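Local atomic coordinates of adenosyl-chloride synthase (PDB entry 2ZBV), a protein that probably cleaves S-adenosyl-L-methionine, transferring its adenosyl group to chloride or water, and binds adenosine. Residues V105-E110 with G149-S154; K76-K81 with A90-V95; I111-L116 with L145-D150. All blocks are in the same frame, centred on the assembly; numbering follows the deposited sequence.

Interaction 1. Residues V105-E110 with G149-S154; sequences VAEIRE and GDRLLS
The guanidinium groups of Arg109 and Arg151 overlap where a loop lies along the edge strand of the N-terminal domain's mixed sheet, bridged to it by a single residue pair. CG of Arg151 sits over the centre of one face of the Arg109 guanidinium, 3.4 Å from its CZ, while NH2 of Arg109 lies over the centre of the Arg151 group, 3.2 Å from Arg151 CZ. The two planes are 42° apart, and the side chains run alongside each other in the same direction. At the edge of the Arg109 group, in its plane, Glu107 OE2 accepts from Arg109 NE at 2.6 Å in a salt bridge; the second acid oxygen, OE1, makes a long one to Arg151 NE. The shared carboxylate probably offsets the like charges of the two arginines. Bent at chi2 (-85°), the Arg109 chain turns back to the loop, where NH1 donates to Gly149 O at 2.9 Å within the carbonyl plane.

Backbone bonds fix the register on both sides of the Arg109–Arg151 bridge: Leu152 N to Ile108 O, and Glu110 N to Asp150 O. Gly149 passes so close to Glu110 O that a CB would clash with it, and its backbone angles alone also favour glycine. On the face of the strand away from the Arg109 side chain, Leu152 CD1 packs 3.8 Å from Glu110 CB and against Ile108 CG2, with Ile78 of the adjoining strand completing this apolar patch. Farther along, a single water accepts from Ile108 N at 2.9 Å and donates to Leu152 O at 2.8 Å.

Interaction 2. Residues K76-K81 with A90-V95; sequences KAIVMK and APDNGV
The beta hairpin of strands 77-82 and 87-91 brings Ala77 and Pro91 together as an antiparallel non-hydrogen-bonded pair, next to the hydrogen-bonded pair of Ile78 and Ala90. In the latter, Ile78 N donates to Ala90 O at 2.9 Å and Ala90 N returns a bond to Ile78 O at 3.0 Å. One residue beyond Pro91, Asp92 N donates to Lys76 O at 2.7 Å and continues the pairing by one more bond.

Ala77 and Pro91 face helix 127-140, where both touch Phe132; Pro91 also packs on Asp68, an adenosine-binding residue, and its side chain lies about 7 Å from bound adenosine. This end of the hairpin thus probably helps to back the nucleoside site, through Asp68.

Ile78 and Ala90 point to the other face. Ile78 CG1 occupies the crowded position between the backbone N and the carbonyl carbon (chi1 62°), which lays it 3.2 Å from Ala90 O, while CG2 is left to meet Asp92 CB at 3.9 Å. Asp92 itself is the centre of an inverse gamma turn and turns the chain after Pro91. Its carboxylate is held at both oxygens: OD1 accepts from the backbone N of Glu156, and OD2 takes a bond from a water, 2.8 Å away, that in turn accepts from Lys76 N at 3.0 Å.

Interaction 3. Residues I111-L116 with L145-D150; sequences IENREL and LERVGD
Four hydrogen bonds join Glu112 and Asn113 to the loop 145-150. Val148 O takes two of them, from Glu112 N at 2.9 Å and from Asn113 N at 3.0 Å, so one carbonyl holds two successive backbone amides. Asn113 has its CG anti to the backbone N (chi1 -166°), which carries the amide across to the opposing loop; there ND2 donates to Arg147 O at 2.8 Å, with the donor in the carbonyl plane and the acceptor in the amide plane. The same ND2 lies over one face of the Arg147 guanidinium. Meanwhile Asn113 OD1 accepts from Glu115 N in an Asx turn, leaving the amide fixed at both ends. In the fourth bond Glu112 OE1 accepts from Asp150 N at 2.8 Å, met from above the carboxylate plane. Were Glu112 replaced by an alanine, Asp150 N would probably be left without this acceptor, and the two loops would lose a tie at that end.

Among the charged groups, Glu112 OE1 also lies 2.7 Å from Asp150 OD2, the two carboxylates standing nearly perpendicular (88°); the approach is so tight that its nature stays doubtful.

Apolar contact comes from Val148, which sets CG1 against Ile111 CG1 at 3.5 Å and CG2 near Leu116 CD1 at 4.3 Å. Val79 of the neighbouring strand touches both Ile111 and Val148, and Ile111 packs further on helix 127-140. Altogether this is loop-to-loop pairing at the border of the N-terminal domain's alpha/beta fold, joining the chain that leaves edge strand 105-110 to the chain that follows helix 127-140.

Overall arrangement
All three contacts cluster toward the 105-110 side of the N-terminal domain's six-stranded sheet. Interaction 2 comes first along the chain, within the hairpin of strands 77-82 and 87-91; interactions 1 and 3 both close on residues 145-154, sharing Gly149 and Asp150. Centres of interactions 1 and 2 are 9 Å apart, those of 1 and 3 are 11 Å apart, and those of 2 and 3 are 13 Å apart. Strand 77-82 connects them, pairing with edge strand 105-110 and lending Val79 to the packing of interaction 3. The segment after helix 127-140 is thus tied both to the edge strand and to the chain that leaves it, while the adenosine site is nearest interaction 2.

Interaction 1. Residues V105-E110 with G149-S154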
loop_
_atom_site.group_PDB
_atom_site.type_symbol
_atom_site.label_atom_id
_atom_site.label_comp_id
_atom_site.label_asym_id
_atom_site.label_seq_id
_atom_site.Cartn_x
_atom_site.Cartn_y
_atom_site.Cartn_z
ATOM N N VAL A 105 -0.655 30.155 11.259
ATOM C CA VAL A 105 -1.062 30.403 9.881
ATOM C C VAL A 105 -0.434 31.667 9.308
ATOM O O VAL A 105 -0.606 32.758 9.850
ATOM C CB VAL A 105 -2.596 30.531 9.781
ATOM C CG1 VAL A 105 -3.009 30.726 8.330
ATOM C CG2 VAL A 105 -3.257 29.291 10.374
ATOM N N ALA A 106 0.286 31.516 8.202
ATOM C CA ALA A 106 0.928 32.652 7.561
ATOM C C ALA A 106 0.018 33.265 6.497
ATOM O O ALA A 106 -0.067 34.486 6.364
ATOM C CB ALA A 106 2.249 32.216 6.933
ATOM N N GLU A 107 -0.678 32.413 5.753
ATOM C CA GLU A 107 -1.550 32.887 4.686
ATOM C C GLU A 107 -2.475 31.783 4.192
ATOM O O GLU A 107 -2.078 30.619 4.142
ATOM C CB GLU A 107 -0.687 33.374 3.525
ATOM C CG GLU A 107 -1.430 33.909 2.325
ATOM C CD GLU A 107 -0.474 34.331 1.222
ATOM O OE1 GLU A 107 0.510 35.039 1.529
ATOM O OE2 GLU A 107 -0.697 33.961 0.051
ATOM N N ILE A 108 -3.700 32.161 3.824
ATOM C CA ILE A 108 -4.686 31.219 3.302
ATOM C C ILE A 108 -5.267 31.762 1.992
ATOM O O ILE A 108 -5.670 32.925 1.916
ATOM C CB ILE A 108 -5.863 31.012 4.268
ATOM C CG1 ILE A 108 -5.358 30.706 5.676
ATOM C CG2 ILE A 108 -6.727 29.859 3.776
ATOM C CD1 ILE A 108 -6.476 30.666 6.709
ATOM N N ARG A 109 -5.309 30.911 0.973
ATOM C CA ARG A 109 -5.835 31.277 -0.341
ATOM C C ARG A 109 -6.980 30.348 -0.726
ATOM O O ARG A 109 -6.971 29.162 -0.384
ATOM C CB ARG A 109 -4.752 31.120 -1.410
ATOM C CG ARG A 109 -3.539 31.995 -1.233
ATOM C CD ARG A 109 -3.794 33.345 -1.837
ATOM N NE ARG A 109 -2.752 34.295 -1.484
ATOM C CZ ARG A 109 -2.727 35.553 -1.904
ATOM N NH1 ARG A 109 -3.688 36.001 -2.699
ATOM N NH2 ARG A 109 -1.758 36.365 -1.510
ATOM N N GLU A 110 -7.971 30.880 -1.430
ATOM C CA GLU A 110 -9.045 30.033 -1.901
ATOM C C GLU A 110 -8.618 29.661 -3.314
ATOM O O GLU A 110 -8.049 30.484 -4.036
ATOM C CB GLU A 110 -10.383 30.772 -1.925
ATOM C CG GLU A 110 -11.477 29.985 -2.650
ATOM C CD GLU A 110 -12.872 30.491 -2.347
ATOM O OE1 GLU A 110 -13.006 31.667 -1.943
ATOM O OE2 GLU A 110 -13.837 29.710 -2.524
ATOM N N GLY A 149 -5.424 32.080 -5.941
ATOM C CA GLY A 149 -6.653 32.840 -5.780
ATOM C C GLY A 149 -6.537 33.913 -4.712
ATOM O O GLY A 149 -5.433 34.246 -4.279
ATOM N N ASP A 150 -7.673 34.452 -4.278
ATOM C CA ASP A 150 -7.678 35.503 -3.263
ATOM C C ASP A 150 -7.464 34.947 -1.860
ATOM O O ASP A 150 -7.740 33.771 -1.597
ATOM C CB ASP A 150 -9.006 36.263 -3.283
ATOM C CG ASP A 150 -9.448 36.635 -4.684
ATOM O OD1 ASP A 150 -8.587 37.054 -5.491
ATOM O OD2 ASP A 150 -10.661 36.516 -4.976
ATOM N N ARG A 151 -6.984 35.804 -0.963
ATOM C CA ARG A 151 -6.756 35.417 0.426
ATOM C C ARG A 151 -8.071 35.259 1.176
ATOM O O ARG A 151 -9.096 35.814 0.787
ATOM C CB ARG A 151 -5.935 36.475 1.169
ATOM C CG ARG A 151 -4.501 36.646 0.726
ATOM C CD ARG A 151 -3.733 37.409 1.795
ATOM N NE ARG A 151 -2.356 37.693 1.406
ATOM C CZ ARG A 151 -1.992 38.707 0.626
ATOM N NH1 ARG A 151 -2.907 39.545 0.150
ATOM N NH2 ARG A 151 -0.713 38.886 0.324
ATOM N N LEU A 152 -8.022 34.498 2.263
ATOM C CA LEU A 152 -9.173 34.281 3.126
ATOM C C LEU A 152 -8.666 34.701 4.495
ATOM O O LEU A 152 -7.469 34.621 4.761
ATOM C CB LEU A 152 -9.572 32.804 3.135
ATOM C CG LEU A 152 -10.173 32.257 1.838
ATOM C CD1 LEU A 152 -10.178 30.737 1.866
ATOM C CD2 LEU A 152 -11.589 32.807 1.671
ATOM N N LEU A 153 -9.555 35.152 5.367
ATOM C CA LEU A 153 -9.122 35.589 6.686
ATOM C C LEU A 153 -9.421 34.551 7.756
ATOM O O LEU A 153 -8.944 34.654 8.890
ATOM C CB LEU A 153 -9.788 36.922 7.038
ATOM C CG LEU A 153 -9.602 38.028 5.992
ATOM C CD1 LEU A 153 -10.283 39.297 6.476
ATOM C CD2 LEU A 153 -8.109 38.275 5.741
ATOM N N SER A 154 -10.212 33.547 7.394
ATOM C CA SER A 154 -10.558 32.497 8.333
ATOM C C SER A 154 -10.622 31.142 7.643
ATOM O O SER A 154 -10.568 31.046 6.413
ATOM C CB SER A 154 -11.902 32.795 9.003
ATOM O OG SER A 154 -12.953 32.789 8.053
HETATM O O HOH W 1 -4.671 34.806 4.430
#

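Interaction 2. Residues K76-K81 with A90-V95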
loop_
_atom_site.group_PDB
_atom_site.type_symbol
_atom_site.label_atom_id
_atom_site.label_comp_id
_atom_site.label_asym_id
_atom_site.label_seq_id
_atom_site.Cartn_x
_atom_site.Cartn_y
_atom_site.Cartn_z
ATOM N N LYS A 76 -15.343 25.470 0.808
ATOM C CA LYS A 76 -14.228 26.048 0.066
ATOM C C LYS A 76 -13.051 25.099 -0.119
ATOM O O LYS A 76 -12.791 24.237 0.720
ATOM C CB LYS A 76 -13.732 27.317 0.774
ATOM C CG LYS A 76 -14.759 28.464 0.842
ATOM C CD LYS A 76 -14.201 29.636 1.654
ATOM C CE LYS A 76 -15.239 30.738 1.883
ATOM N NZ LYS A 76 -15.587 31.476 0.635
ATOM N N ALA A 77 -12.354 25.275 -1.234
ATOM C CA ALA A 77 -11.159 24.510 -1.558
ATOM C C ALA A 77 -10.075 25.538 -1.244
ATOM O O ALA A 77 -10.134 26.665 -1.740
ATOM C CB ALA A 77 -11.149 24.154 -3.034
ATOM N N ILE A 78 -9.097 25.167 -0.427
ATOM C CA ILE A 78 -8.071 26.126 -0.027
ATOM C C ILE A 78 -6.630 25.636 -0.072
ATOM O O ILE A 78 -6.356 24.449 -0.258
ATOM C CB ILE A 78 -8.321 26.613 1.427
ATOM C CG1 ILE A 78 -8.222 25.423 2.389
ATOM C CG2 ILE A 78 -9.698 27.245 1.558
ATOM C CD1 ILE A 78 -8.260 25.813 3.857
ATOM N N VAL A 79 -5.712 26.588 0.096
ATOM C CA VAL A 79 -4.276 26.318 0.151
ATOM C C VAL A 79 -3.780 27.172 1.315
ATOM O O VAL A 79 -3.948 28.394 1.316
ATOM C CB VAL A 79 -3.516 26.744 -1.132
ATOM C CG1 VAL A 79 -2.026 26.541 -0.921
ATOM C CG2 VAL A 79 -3.974 25.925 -2.331
HETATM N N MSE A 80 -3.187 26.522 2.312
HETATM C CA MSE A 80 -2.692 27.217 3.495
HETATM C C MSE A 80 -1.173 27.190 3.564
HETATM O O MSE A 80 -0.530 26.217 3.148
HETATM C CB MSE A 80 -3.278 26.573 4.764
HETATM C CG MSE A 80 -2.811 27.192 6.089
HETATM SE SE MSE A 80 -3.241 26.119 7.642
HETATM C CE MSE A 80 -5.008 26.770 7.974
ATOM N N LYS A 81 -0.602 28.281 4.062
ATOM C CA LYS A 81 0.840 28.380 4.235
ATOM C C LYS A 81 1.045 28.575 5.727
ATOM O O LYS A 81 0.492 29.501 6.327
ATOM C CB LYS A 81 1.416 29.573 3.476
ATOM C CG LYS A 81 2.933 29.682 3.575
ATOM C CD LYS A 81 3.437 30.992 2.981
ATOM C CE LYS A 81 4.928 31.182 3.231
ATOM N NZ LYS A 81 5.376 32.569 2.866
ATOM N N ALA A 90 -5.942 21.571 0.497
ATOM C CA ALA A 90 -7.017 20.770 1.068
ATOM C C ALA A 90 -8.383 21.451 1.122
ATOM O O ALA A 90 -8.517 22.648 0.854
ATOM C CB ALA A 90 -6.623 20.350 2.475
ATOM N N PRO A 91 -9.427 20.676 1.454
ATOM C CA PRO A 91 -10.765 21.258 1.547
ATOM C C PRO A 91 -10.837 22.011 2.869
ATOM O O PRO A 91 -10.148 21.656 3.832
ATOM C CB PRO A 91 -11.678 20.032 1.525
ATOM C CG PRO A 91 -10.838 18.974 2.184
ATOM C CD PRO A 91 -9.492 19.202 1.525
ATOM N N ASP A 92 -11.657 23.053 2.913
ATOM C CA ASP A 92 -11.818 23.849 4.126
ATOM C C ASP A 92 -12.826 23.164 5.061
ATOM O O ASP A 92 -13.904 23.697 5.321
ATOM C CB ASP A 92 -12.300 25.262 3.751
ATOM C CG ASP A 92 -12.503 26.155 4.961
ATOM O OD1 ASP A 92 -11.665 26.111 5.889
ATOM O OD2 ASP A 92 -13.498 26.911 4.982
ATOM N N ASN A 93 -12.472 21.982 5.564
ATOM C CA ASN A 93 -13.369 21.239 6.449
ATOM C C ASN A 93 -12.783 20.946 7.825
ATOM O O ASN A 93 -13.329 20.134 8.572
ATOM C CB ASN A 93 -13.782 19.919 5.794
ATOM C CG ASN A 93 -12.592 19.009 5.522
ATOM O OD1 ASN A 93 -11.478 19.269 5.988
ATOM N ND2 ASN A 93 -12.824 17.942 4.768
ATOM N N GLY A 94 -11.668 21.589 8.158
ATOM C CA GLY A 94 -11.066 21.365 9.459
ATOM C C GLY A 94 -9.901 20.386 9.481
ATOM O O GLY A 94 -9.254 20.232 10.516
ATOM N N VAL A 95 -9.619 19.720 8.362
ATOM C CA VAL A 95 -8.509 18.769 8.336
ATOM C C VAL A 95 -7.155 19.438 8.637
ATOM O O VAL A 95 -6.236 18.798 9.159
ATOM C CB VAL A 95 -8.448 17.989 6.981
ATOM C CG1 VAL A 95 -8.060 18.918 5.816
ATOM C CG2 VAL A 95 -7.462 16.831 7.103
HETATM O O HOH W 2 -15.872 26.421 3.590
#

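Interaction 3. Residues I111-L116 with L145-D150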
loop_
_atom_site.group_PDB
_atom_site.type_symbol
_atom_site.label_atom_id
_atom_site.label_comp_id
_atom_site.label_asym_id
_atom_site.label_seq_id
_atom_site.Cartn_x
_atom_site.Cartn_y
_atom_site.Cartn_z
ATOM N N ILE A 111 -8.845 28.414 -3.696
ATOM C CA ILE A 111 -8.480 27.964 -5.023
ATOM C C ILE A 111 -9.545 28.480 -5.993
ATOM O O ILE A 111 -10.661 27.965 -6.036
ATOM C CB ILE A 111 -8.402 26.416 -5.071
ATOM C CG1 ILE A 111 -7.319 25.930 -4.091
ATOM C CG2 ILE A 111 -8.103 25.942 -6.487
ATOM C CD1 ILE A 111 -7.180 24.418 -3.993
ATOM N N GLU A 112 -9.196 29.512 -6.756
ATOM C CA GLU A 112 -10.128 30.110 -7.706
ATOM C C GLU A 112 -9.593 30.105 -9.130
ATOM O O GLU A 112 -10.359 30.211 -10.084
ATOM C CB GLU A 112 -10.432 31.550 -7.297
ATOM C CG GLU A 112 -10.953 31.702 -5.881
ATOM C CD GLU A 112 -11.131 33.157 -5.491
ATOM O OE1 GLU A 112 -10.139 33.913 -5.550
ATOM O OE2 GLU A 112 -12.259 33.546 -5.124
ATOM N N ASN A 113 -8.277 29.984 -9.273
ATOM C CA ASN A 113 -7.655 29.982 -10.592
ATOM C C ASN A 113 -7.966 28.702 -11.345
ATOM O O ASN A 113 -7.238 27.716 -11.236
ATOM C CB ASN A 113 -6.140 30.133 -10.469
ATOM C CG ASN A 113 -5.486 30.465 -11.790
ATOM O OD1 ASN A 113 -6.034 30.176 -12.857
ATOM N ND2 ASN A 113 -4.302 31.062 -11.731
ATOM N N ARG A 114 -9.036 28.731 -12.133
ATOM C CA ARG A 114 -9.459 27.564 -12.895
ATOM C C ARG A 114 -8.413 27.062 -13.884
ATOM O O ARG A 114 -8.503 25.935 -14.368
ATOM C CB ARG A 114 -10.762 27.871 -13.640
ATOM C CG ARG A 114 -11.898 28.320 -12.734
ATOM C CD ARG A 114 -13.198 28.483 -13.514
ATOM N NE ARG A 114 -13.815 27.200 -13.836
ATOM C CZ ARG A 114 -14.418 26.418 -12.945
ATOM N NH1 ARG A 114 -14.489 26.789 -11.673
ATOM N NH2 ARG A 114 -14.954 25.265 -13.324
ATOM N N GLU A 115 -7.418 27.890 -14.182
ATOM C CA GLU A 115 -6.372 27.497 -15.124
ATOM C C GLU A 115 -5.422 26.446 -14.545
ATOM O O GLU A 115 -4.634 25.835 -15.273
ATOM C CB GLU A 115 -5.580 28.732 -15.565
ATOM C CG GLU A 115 -6.429 29.753 -16.310
ATOM C CD GLU A 115 -7.125 29.146 -17.516
ATOM O OE1 GLU A 115 -6.418 28.678 -18.435
ATOM O OE2 GLU A 115 -8.377 29.127 -17.542
ATOM N N LEU A 116 -5.506 26.233 -13.238
ATOM C CA LEU A 116 -4.655 25.262 -12.563
ATOM C C LEU A 116 -5.299 23.872 -12.516
ATOM O O LEU A 116 -4.637 22.881 -12.184
ATOM C CB LEU A 116 -4.367 25.740 -11.140
ATOM C CG LEU A 116 -3.743 27.139 -11.033
ATOM C CD1 LEU A 116 -3.629 27.543 -9.566
ATOM C CD2 LEU A 116 -2.373 27.143 -11.708
ATOM N N LEU A 145 2.107 31.264 -4.703
ATOM C CA LEU A 145 0.868 31.036 -3.968
ATOM C C LEU A 145 -0.272 31.984 -4.351
ATOM O O LEU A 145 -1.422 31.564 -4.476
ATOM C CB LEU A 145 1.138 31.141 -2.467
ATOM C CG LEU A 145 -0.043 30.818 -1.550
ATOM C CD1 LEU A 145 -0.555 29.412 -1.852
ATOM C CD2 LEU A 145 0.391 30.934 -0.096
ATOM N N GLU A 146 0.057 33.260 -4.535
ATOM C CA GLU A 146 -0.926 34.281 -4.895
ATOM C C GLU A 146 -1.689 33.952 -6.174
ATOM O O GLU A 146 -2.770 34.487 -6.412
ATOM C CB GLU A 146 -0.226 35.625 -5.078
ATOM C CG GLU A 146 0.887 35.556 -6.105
ATOM C CD GLU A 146 1.583 36.878 -6.300
ATOM O OE1 GLU A 146 1.904 37.531 -5.284
ATOM O OE2 GLU A 146 1.816 37.255 -7.468
ATOM N N ARG A 147 -1.118 33.080 -6.995
ATOM C CA ARG A 147 -1.740 32.694 -8.254
ATOM C C ARG A 147 -2.880 31.687 -8.075
ATOM O O ARG A 147 -3.624 31.413 -9.016
ATOM C CB ARG A 147 -0.687 32.108 -9.193
ATOM C CG ARG A 147 0.495 33.029 -9.463
ATOM C CD ARG A 147 0.082 34.268 -10.234
ATOM N NE ARG A 147 -0.622 33.924 -11.465
ATOM C CZ ARG A 147 -1.890 34.243 -11.701
ATOM N NH1 ARG A 147 -2.580 34.916 -10.790
ATOM N NH2 ARG A 147 -2.473 33.888 -12.838
ATOM N N VAL A 148 -3.014 31.131 -6.874
ATOM C CA VAL A 148 -4.079 30.164 -6.617
ATOM C C VAL A 148 -5.431 30.872 -6.503
ATOM O O VAL A 148 -6.451 30.332 -6.918
ATOM C CB VAL A 148 -3.815 29.362 -5.315
ATOM C CG1 VAL A 148 -5.005 28.464 -4.996
ATOM C CG2 VAL A 148 -2.550 28.523 -5.475
ATOM N N GLY A 149 -5.424 32.080 -5.941
ATOM C CA GLY A 149 -6.653 32.840 -5.780
ATOM C C GLY A 149 -6.537 33.913 -4.712
ATOM O O GLY A 149 -5.433 34.246 -4.279
ATOM N N ASP A 150 -7.673 34.452 -4.278
ATOM C CA ASP A 150 -7.678 35.503 -3.263
ATOM C C ASP A 150 -7.464 34.947 -1.860
ATOM O O ASP A 150 -7.740 33.771 -1.597
ATOM C CB ASP A 150 -9.006 36.263 -3.283
ATOM C CG ASP A 150 -9.448 36.635 -4.684
ATOM O OD1 ASP A 150 -8.587 37.054 -5.491
ATOM O OD2 ASP A 150 -10.661 36.516 -4.976
HETATM O O HOH W 3 -2.933 31.939 -14.548
#